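Local atomic coordinates of solute binding protein MsmE (Bacillus subtilis subsp. subtilis str. 168, PDB entry 4R6H), a protein that binds melibiose, raffinose and stachyose and serves as the solute-binding component of the MelEDC-MsmX ABC transporter that imports these sugars. Residues L35-T40 and I64-H69; P137-K142 and T343-G348; A187-S192 and T250-Q255. All coordinates share one frame; numbering follows the deposited sequence.

Contact 1 of 3, residues L35-T40 and I64-H69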
loop_
_atom_site.group_PDB
_atom_site.type_symbol
_atom_site.label_atom_id
_atom_site.label_comp_id
_atom_site.label_asym_id
_atom_site.label_seq_id
_atom_site.Cartn_x
_atom_site.Cartn_y
_atom_site.Cartn_z
ATOM N N LEU A 35 -22.071 -2.727 -18.360
ATOM C CA LEU A 35 -21.102 -3.526 -17.571
ATOM C C LEU A 35 -20.621 -2.562 -16.486
ATOM O O LEU A 35 -20.040 -1.514 -16.791
ATOM C CB LEU A 35 -19.947 -3.959 -18.466
ATOM C CG LEU A 35 -18.801 -4.707 -17.727
ATOM C CD1 LEU A 35 -19.248 -6.081 -17.300
ATOM C CD2 LEU A 35 -17.581 -4.820 -18.617
ATOM N N THR A 36 -20.956 -2.871 -15.225
ATOM C CA THR A 36 -20.665 -1.961 -14.142
ATOM C C THR A 36 -19.357 -2.338 -13.465
ATOM O O THR A 36 -19.131 -3.507 -13.130
ATOM C CB THR A 36 -21.783 -1.937 -13.097
ATOM O OG1 THR A 36 -22.055 -3.270 -12.654
ATOM C CG2 THR A 36 -23.070 -1.324 -13.689
ATOM N N ILE A 37 -18.511 -1.331 -13.298
ATOM C CA ILE A 37 -17.167 -1.530 -12.726
ATOM C C ILE A 37 -16.947 -0.516 -11.605
ATOM O O ILE A 37 -17.144 0.703 -11.800
ATOM C CB ILE A 37 -16.072 -1.289 -13.767
ATOM C CG1 ILE A 37 -16.349 -2.105 -15.020
ATOM C CG2 ILE A 37 -14.672 -1.573 -13.172
ATOM C CD1 ILE A 37 -15.252 -2.088 -16.061
ATOM N N TYR A 38 -16.572 -1.005 -10.420
ATOM C CA TYR A 38 -16.217 -0.133 -9.295
ATOM C C TYR A 38 -14.696 -0.156 -9.111
ATOM O O TYR A 38 -14.077 -1.233 -9.204
ATOM C CB TYR A 38 -16.839 -0.629 -7.984
ATOM C CG TYR A 38 -18.199 -0.092 -7.583
ATOM C CD1 TYR A 38 -19.168 0.214 -8.519
ATOM C CD2 TYR A 38 -18.497 0.048 -6.222
ATOM C CE1 TYR A 38 -20.422 0.702 -8.113
ATOM C CE2 TYR A 38 -19.722 0.537 -5.800
ATOM C CZ TYR A 38 -20.679 0.850 -6.739
ATOM O OH TYR A 38 -21.894 1.321 -6.279
ATOM N N SER A 39 -14.134 1.007 -8.773
ATOM C CA SER A 39 -12.710 1.212 -8.632
ATOM C C SER A 39 -12.386 2.130 -7.456
ATOM O O SER A 39 -13.091 3.150 -7.288
ATOM C CB SER A 39 -12.125 1.784 -9.931
ATOM O OG SER A 39 -10.733 2.118 -9.767
ATOM N N THR A 40 -11.312 1.805 -6.728
ATOM C CA THR A 40 -10.759 2.719 -5.689
ATOM C C THR A 40 -9.706 3.708 -6.199
ATOM O O THR A 40 -9.096 4.403 -5.395
ATOM C CB THR A 40 -10.170 1.944 -4.501
ATOM O OG1 THR A 40 -8.949 1.257 -4.852
ATOM C CG2 THR A 40 -11.194 1.018 -3.881
ATOM N N ILE A 64 -21.709 -3.096 -25.590
ATOM C CA ILE A 64 -21.442 -2.883 -24.157
ATOM C C ILE A 64 -21.211 -1.405 -23.877
ATOM O O ILE A 64 -20.427 -0.748 -24.541
ATOM C CB ILE A 64 -20.261 -3.760 -23.667
ATOM C CG1 ILE A 64 -20.592 -5.245 -23.878
ATOM C CG2 ILE A 64 -19.913 -3.436 -22.216
ATOM C CD1 ILE A 64 -19.404 -6.207 -23.831
ATOM N N HIS A 65 -21.900 -0.905 -22.875
ATOM C CA HIS A 65 -21.616 0.383 -22.307
ATOM C C HIS A 65 -20.953 0.109 -20.941
ATOM O O HIS A 65 -21.576 -0.473 -20.057
ATOM C CB HIS A 65 -22.912 1.185 -22.112
ATOM C CG HIS A 65 -22.757 2.325 -21.164
ATOM N ND1 HIS A 65 -21.940 3.405 -21.422
ATOM C CD2 HIS A 65 -23.281 2.531 -19.932
ATOM C CE1 HIS A 65 -21.978 4.235 -20.393
ATOM N NE2 HIS A 65 -22.781 3.728 -19.476
ATOM N N VAL A 66 -19.710 0.565 -20.796
ATOM C CA VAL A 66 -18.992 0.404 -19.549
ATOM C C VAL A 66 -19.358 1.559 -18.626
ATOM O O VAL A 66 -19.172 2.734 -18.966
ATOM C CB VAL A 66 -17.490 0.328 -19.775
ATOM C CG1 VAL A 66 -16.797 0.275 -18.401
ATOM C CG2 VAL A 66 -17.117 -0.834 -20.682
ATOM N N SER A 67 -19.877 1.221 -17.455
ATOM C CA SER A 67 -20.245 2.201 -16.433
ATOM C C SER A 67 -19.204 2.081 -15.315
ATOM O O SER A 67 -19.286 1.196 -14.461
ATOM C CB SER A 67 -21.647 1.949 -15.890
ATOM O OG SER A 67 -21.988 2.928 -14.901
ATOM N N LEU A 68 -18.262 3.017 -15.358
ATOM C CA LEU A 68 -17.123 3.071 -14.448
ATOM C C LEU A 68 -17.441 4.019 -13.313
ATOM O O LEU A 68 -17.795 5.190 -13.536
ATOM C CB LEU A 68 -15.876 3.581 -15.181
ATOM C CG LEU A 68 -14.743 2.622 -15.466
ATOM C CD1 LEU A 68 -13.693 3.371 -16.288
ATOM C CD2 LEU A 68 -14.196 2.027 -14.161
ATOM N N HIS A 69 -17.312 3.515 -12.089
ATOM C CA HIS A 69 -17.573 4.272 -10.875
ATOM C C HIS A 69 -16.327 4.374 -10.034
ATOM O O HIS A 69 -15.673 3.353 -9.755
ATOM C CB HIS A 69 -18.604 3.542 -10.032
ATOM C CG HIS A 69 -19.947 3.438 -10.671
ATOM N ND1 HIS A 69 -21.059 4.075 -10.161
ATOM C CD2 HIS A 69 -20.368 2.768 -11.772
ATOM C CE1 HIS A 69 -22.105 3.803 -10.922
ATOM N NE2 HIS A 69 -21.714 3.016 -11.907
#
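L35, T36, I37 and Y38 pair in parallel with V66, S67, L68 and H69, and the axes of the two strands differ in direction by 21°. Five backbone hydrogen bonds fix this register. L35 N donates to H65 O and L35 O accepts from S67 N; I37 N and I37 O repeat the pattern with S67 O and H69 N. The fifth, from S39 N to H69 O, carries the pairing past the strand end and is the most bent of the five.

On the face of L35, I37, V66 and L68, I37 splits its branches between two neighbours. With CG1 anti to the carbonyl carbon (chi1 -52°), its CD1 reaches V66 CG1 at 3.7 Å, while I37 CG2 lies 3.8 Å from L68 CD2. F326 of helix 320-331 packs on L35 and I37, and A54 and F57 of helix 44-60 pack on V66.

On the opposite face the Y38 rim atom CE1 sits off-centre over one face of the H69 imidazole, 3.8 Å from H69 CG, the ring planes inclined by 33°. The Y38 hydroxyl is hydrogen-bonded to R82 NE. With an alanine here, H69 is likely to lose the cover over that face and turn more freely, and R82 NE would probably be left without its hydroxyl partner.

The chemistry is thus divided: amide bonding sets the register of this beta-alpha-beta unit, 33-38, 44-60 and 64-69, and apolar contacts of L35, I37 and V66 seat much of one face against helices 44-60 and 320-331.

Contact 2 of 3, residues P137-K142 and T343-G348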
loop_
_atom_site.group_PDB
_atom_site.type_symbol
_atom_site.label_atom_id
_atom_site.label_comp_id
_atom_site.label_asym_id
_atom_site.label_seq_id
_atom_site.Cartn_x
_atom_site.Cartn_y
_atom_site.Cartn_z
ATOM N N PRO A 137 -4.816 -8.485 -10.788
ATOM C CA PRO A 137 -4.077 -7.322 -10.309
ATOM C C PRO A 137 -3.698 -6.342 -11.409
ATOM O O PRO A 137 -2.860 -6.642 -12.257
ATOM C CB PRO A 137 -2.832 -7.945 -9.668
ATOM C CG PRO A 137 -2.596 -9.164 -10.524
ATOM C CD PRO A 137 -3.955 -9.676 -10.935
ATOM N N ILE A 138 -4.316 -5.185 -11.418
ATOM C CA ILE A 138 -3.976 -4.169 -12.392
ATOM C C ILE A 138 -2.504 -3.743 -12.175
ATOM O O ILE A 138 -1.752 -3.464 -13.101
ATOM C CB ILE A 138 -4.918 -2.976 -12.247
ATOM C CG1 ILE A 138 -6.304 -3.348 -12.750
ATOM C CG2 ILE A 138 -4.354 -1.703 -12.884
ATOM C CD1 ILE A 138 -7.374 -2.346 -12.393
ATOM N N ASN A 139 -2.105 -3.709 -10.922
ATOM C CA ASN A 139 -0.784 -3.238 -10.540
ATOM C C ASN A 139 -0.412 -3.896 -9.233
ATOM O O ASN A 139 -1.087 -4.843 -8.792
ATOM C CB ASN A 139 -0.706 -1.712 -10.445
ATOM C CG ASN A 139 -1.650 -1.131 -9.444
ATOM O OD1 ASN A 139 -2.377 -1.848 -8.749
ATOM N ND2 ASN A 139 -1.614 0.197 -9.300
ATOM N N GLN A 140 0.650 -3.422 -8.597
ATOM C CA GLN A 140 1.004 -3.913 -7.287
ATOM C C GLN A 140 1.756 -2.851 -6.520
ATOM O O GLN A 140 2.476 -2.068 -7.115
ATOM C CB GLN A 140 1.881 -5.148 -7.401
ATOM C CG GLN A 140 3.092 -4.976 -8.281
ATOM C CD GLN A 140 3.972 -6.215 -8.293
ATOM O OE1 GLN A 140 4.505 -6.619 -7.225
ATOM N NE2 GLN A 140 4.123 -6.819 -9.456
ATOM N N ALA A 141 1.601 -2.882 -5.213
ATOM C CA ALA A 141 2.253 -1.931 -4.344
ATOM C C ALA A 141 3.475 -2.572 -3.712
ATOM O O ALA A 141 3.410 -3.744 -3.283
ATOM C CB ALA A 141 1.324 -1.471 -3.235
ATOM N N LYS A 142 4.568 -1.806 -3.634
ATOM C CA LYS A 142 5.803 -2.264 -3.007
ATOM C C LYS A 142 6.416 -1.078 -2.273
ATOM O O LYS A 142 7.138 -0.273 -2.871
ATOM C CB LYS A 142 6.774 -2.891 -4.001
ATOM C CG LYS A 142 6.371 -4.276 -4.493
ATOM C CD LYS A 142 7.452 -4.961 -5.316
ATOM C CE LYS A 142 7.571 -4.424 -6.733
ATOM N NZ LYS A 142 8.567 -5.258 -7.486
ATOM N N THR A 343 -0.811 4.572 -12.887
ATOM C CA THR A 343 -0.804 4.384 -11.452
ATOM C C THR A 343 0.572 4.529 -10.804
ATOM O O THR A 343 0.682 4.433 -9.561
ATOM C CB THR A 343 -1.337 2.981 -11.042
ATOM O OG1 THR A 343 -0.353 1.960 -11.314
ATOM C CG2 THR A 343 -2.666 2.656 -11.755
ATOM N N SER A 344 1.601 4.707 -11.631
ATOM C CA SER A 344 2.994 4.848 -11.192
ATOM C C SER A 344 3.528 3.622 -10.473
ATOM O O SER A 344 4.467 3.720 -9.681
ATOM C CB SER A 344 3.196 6.117 -10.343
ATOM O OG SER A 344 2.810 7.264 -11.123
ATOM N N LEU A 345 2.979 2.450 -10.791
ATOM C CA LEU A 345 3.364 1.223 -10.122
ATOM C C LEU A 345 3.544 0.126 -11.113
ATOM O O LEU A 345 3.009 0.177 -12.245
ATOM C CB LEU A 345 2.284 0.840 -9.099
ATOM C CG LEU A 345 2.150 1.662 -7.836
ATOM C CD1 LEU A 345 0.915 1.321 -7.041
ATOM C CD2 LEU A 345 3.392 1.461 -6.983
ATOM N N PRO A 346 4.245 -0.946 -10.709
ATOM C CA PRO A 346 4.394 -2.064 -11.642
ATOM C C PRO A 346 3.078 -2.764 -11.934
ATOM O O PRO A 346 2.168 -2.780 -11.098
ATOM C CB PRO A 346 5.302 -3.047 -10.893
ATOM C CG PRO A 346 5.924 -2.252 -9.817
ATOM C CD PRO A 346 4.988 -1.146 -9.458
ATOM N N SER A 347 3.005 -3.365 -13.105
ATOM C CA SER A 347 1.897 -4.279 -13.430
ATOM C C SER A 347 1.955 -5.494 -12.561
ATOM O O SER A 347 2.977 -5.838 -12.014
ATOM C CB SER A 347 2.000 -4.682 -14.901
ATOM O OG SER A 347 1.231 -5.827 -15.227
ATOM N N GLY A 348 0.811 -6.171 -12.449
ATOM C CA GLY A 348 0.739 -7.452 -11.770
ATOM C C GLY A 348 1.222 -8.639 -12.583
ATOM O O GLY A 348 1.268 -9.726 -12.020
HETATM O O HOH W 1 -1.424 -6.069 -14.666
#
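N139 and S347 bring their CA atoms to 4.1 Å of each other where the link between two strands passes the irregular segment 343-348, and the direct backbone bond there, Q140 N to P346 O, is weak, bent to 127° at the hydrogen.

Side-chain amides do most of the polar work. Q140 leaves its backbone with CG between the N and the carbonyl carbon (chi1 53°) and runs extended past P346 CB to place NE2 3.0 Å from S347 O. This bond is almost straight, 173°, and the acceptor lies in the amide plane; NE2 has a second acceptor in D119 OD2. N139 is held at both ends of its amide: ND2 donates to T343 OG1 at 3.0 Å, and OD1 is bonded to Y309 N, which should fix the flip of the group. T343 OG1 is also hydrogen-bonded to A340 O, in helix 333-343.

The segment 137-142 joins strand 136-137, in one sheet, to strand 141-148 in another, a connection consistent with the interlobe hinge of solute-binding proteins. Against it lies the exit of helix 333-343, where S344, with positive phi, is the first residue to leave the helix and closes a Schellman motif.

L345 then folds over Q140 O, its CB 3.5 Å from that oxygen, a buried acceptor for which the model offers no partner; L345 CD1 rests beside N139 ND2. A water donates to P137 O and is 2.7 Å from S347 OG in a second hydrogen bond; S347 OG is also hydrogen-bonded to L349 N. The CB-CG edge of P137 rests on G348, CG 4.0 Å from G348 CA, where a beta carbon would collide with it.

Contact 3 of 3, residues A187-S192 and T250-Q255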
loop_
_atom_site.group_PDB
_atom_site.type_symbol
_atom_site.label_atom_id
_atom_site.label_comp_id
_atom_site.label_asym_id
_atom_site.label_seq_id
_atom_site.Cartn_x
_atom_site.Cartn_y
_atom_site.Cartn_z
ATOM N N ALA A 187 4.596 14.067 7.803
ATOM C CA ALA A 187 3.502 15.036 7.681
ATOM C C ALA A 187 2.465 14.705 8.795
ATOM O O ALA A 187 1.372 14.227 8.503
ATOM C CB ALA A 187 2.881 14.983 6.305
ATOM N N GLY A 188 2.832 14.997 10.048
ATOM C CA GLY A 188 2.116 14.516 11.199
ATOM C C GLY A 188 0.783 15.221 11.396
ATOM O O GLY A 188 -0.022 14.786 12.215
ATOM N N TYR A 189 0.516 16.314 10.679
ATOM C CA TYR A 189 -0.817 16.897 10.697
ATOM C C TYR A 189 -1.871 15.874 10.318
ATOM O O TYR A 189 -3.043 15.884 10.848
ATOM C CB TYR A 189 -0.889 18.110 9.754
ATOM C CG TYR A 189 -2.175 18.875 9.879
ATOM C CD1 TYR A 189 -2.270 19.906 10.794
ATOM C CD2 TYR A 189 -3.256 18.558 9.097
ATOM C CE1 TYR A 189 -3.448 20.623 10.920
ATOM C CE2 TYR A 189 -4.460 19.271 9.196
ATOM C CZ TYR A 189 -4.540 20.299 10.135
ATOM O OH TYR A 189 -5.722 21.024 10.259
ATOM N N ASP A 190 -1.523 14.979 9.379
ATOM C CA ASP A 190 -2.402 13.904 8.901
ATOM C C ASP A 190 -2.034 12.655 9.701
ATOM O O ASP A 190 -0.910 12.153 9.607
ATOM C CB ASP A 190 -2.214 13.666 7.411
ATOM C CG ASP A 190 -3.190 12.635 6.817
ATOM O OD1 ASP A 190 -3.782 11.799 7.544
ATOM O OD2 ASP A 190 -3.394 12.641 5.578
ATOM N N LYS A 191 -2.990 12.155 10.468
ATOM C CA LYS A 191 -2.702 10.980 11.310
ATOM C C LYS A 191 -2.259 9.780 10.497
ATOM O O LYS A 191 -1.509 8.936 11.029
ATOM C CB LYS A 191 -3.930 10.608 12.174
ATOM C CG LYS A 191 -5.129 10.100 11.422
ATOM C CD LYS A 191 -6.189 9.485 12.348
ATOM C CE LYS A 191 -6.213 10.119 13.732
ATOM N NZ LYS A 191 -7.401 9.722 14.552
ATOM N N SER A 192 -2.671 9.681 9.244
ATOM C CA SER A 192 -2.321 8.513 8.431
ATOM C C SER A 192 -0.777 8.457 8.256
ATOM O O SER A 192 -0.218 7.392 7.935
ATOM C CB SER A 192 -3.053 8.534 7.072
ATOM O OG SER A 192 -2.452 9.481 6.252
ATOM N N THR A 250 2.449 19.445 13.184
ATOM C CA THR A 250 1.772 20.405 12.320
ATOM C C THR A 250 2.150 20.328 10.836
ATOM O O THR A 250 1.558 21.024 10.008
ATOM C CB THR A 250 2.032 21.865 12.764
ATOM O OG1 THR A 250 3.431 22.070 12.928
ATOM C CG2 THR A 250 1.352 22.166 14.091
ATOM N N ALA A 251 3.083 19.448 10.473
ATOM C CA ALA A 251 3.531 19.393 9.074
ATOM C C ALA A 251 2.512 18.717 8.195
ATOM O O ALA A 251 1.911 17.705 8.551
ATOM C CB ALA A 251 4.842 18.670 8.999
ATOM N N LYS A 252 2.305 19.288 7.013
ATOM C CA LYS A 252 1.281 18.893 6.105
ATOM C C LYS A 252 1.833 18.170 4.881
ATOM O O LYS A 252 2.945 18.419 4.424
ATOM C CB LYS A 252 0.468 20.121 5.708
ATOM C CG LYS A 252 -0.292 20.645 6.910
ATOM C CD LYS A 252 -1.255 21.743 6.525
ATOM C CE LYS A 252 -1.916 22.297 7.784
ATOM N NZ LYS A 252 -2.602 23.580 7.498
ATOM N N LYS A 253 1.053 17.230 4.343
ATOM C CA LYS A 253 1.455 16.475 3.157
ATOM C C LYS A 253 1.823 17.386 1.990
ATOM O O LYS A 253 2.700 17.084 1.186
ATOM C CB LYS A 253 0.328 15.530 2.742
ATOM C CG LYS A 253 0.093 14.395 3.733
ATOM C CD LYS A 253 -0.912 13.370 3.195
ATOM C CE LYS A 253 -2.228 13.994 2.698
ATOM N NZ LYS A 253 -3.057 14.721 3.726
ATOM N N SER A 254 1.141 18.525 1.890
ATOM C CA SER A 254 1.357 19.466 0.788
ATOM C C SER A 254 2.750 20.079 0.804
ATOM O O SER A 254 3.133 20.627 -0.219
ATOM C CB SER A 254 0.325 20.597 0.828
ATOM O OG SER A 254 0.448 21.298 2.010
ATOM N N GLN A 255 3.486 19.987 1.931
ATOM C CA GLN A 255 4.818 20.549 2.052
ATOM C C GLN A 255 5.934 19.617 1.547
ATOM O O GLN A 255 7.075 20.047 1.320
ATOM C CB GLN A 255 5.083 20.931 3.503
ATOM C CG GLN A 255 4.085 21.963 4.065
ATOM C CD GLN A 255 3.998 22.052 5.603
ATOM O OE1 GLN A 255 4.398 21.167 6.336
ATOM N NE2 GLN A 255 3.445 23.160 6.077
#
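Two loops meet here at the protein surface, joined by a backbone bond, a salt bridge and a lysine laid over a tyrosine: A187-S192 leads from strand 182-185 into helix 192-206, and T250-Q255 precedes helix 256-261. The backbone evidence is Y189 N donating to A251 O at 2.9 Å, with 153° at the hydrogen.

Y189 holds CG anti to its own amide nitrogen (chi1 -172°), which sets the ring alongside K252, both side chains pointing the same way. The lysine is extended beyond CG, and its CE stands over the ring centre, 3.8 Å from the Y189 centroid, a CH-pi contact. K252 NZ continues above the same face at 4.8 Å from that centroid, close enough for cation-pi attraction. Both residues also touch a crystal neighbour, so the lattice may influence this pairing.

K253 instead curls, bent at chi3 and chi4, bringing NZ to D190 OD2 at 2.8 Å on the anti side of the carboxylate. Its CG meanwhile packs on A187 CB at 3.8 Å. The other carboxylate oxygen, D190 OD1, accepts from S192 N at 2.9 Å, approached from above the carboxylate plane. One aspartate therefore caps the start of helix 192-206 and ties that start to the second loop.

Helix 383-395 flanks the first loop: its Q392 bonds G188 O through NE2, and its W384 touches S192, so A187-S192 runs between this helix and T250-Q255.

How the contacts relate
The three contacts are spread through the chain. Contact 1 closes first in sequence, pairing strands 33-38 and 64-69; T36 and Y38 also bond L91 through their backbones. Contact 2 then opens at 137-142 and closes only at 343-348; contact 3 falls entirely within that interval. Centres of contacts 1 and 2 lie about 20 Å apart, those of 2 and 3 about 25 Å, and those of 1 and 3 about 33 Å, and none touch. Y309 touches T40, at the end of segment 35-40, and its N bonds N139 of contact 2. Strand 141-148, which segment 137-142 runs into, belongs to the same mixed sheet as strand 182-185, which leads into contact 3. Contact 2 thus lies between the other two, consistent with a two-lobed binding protein, here captured open.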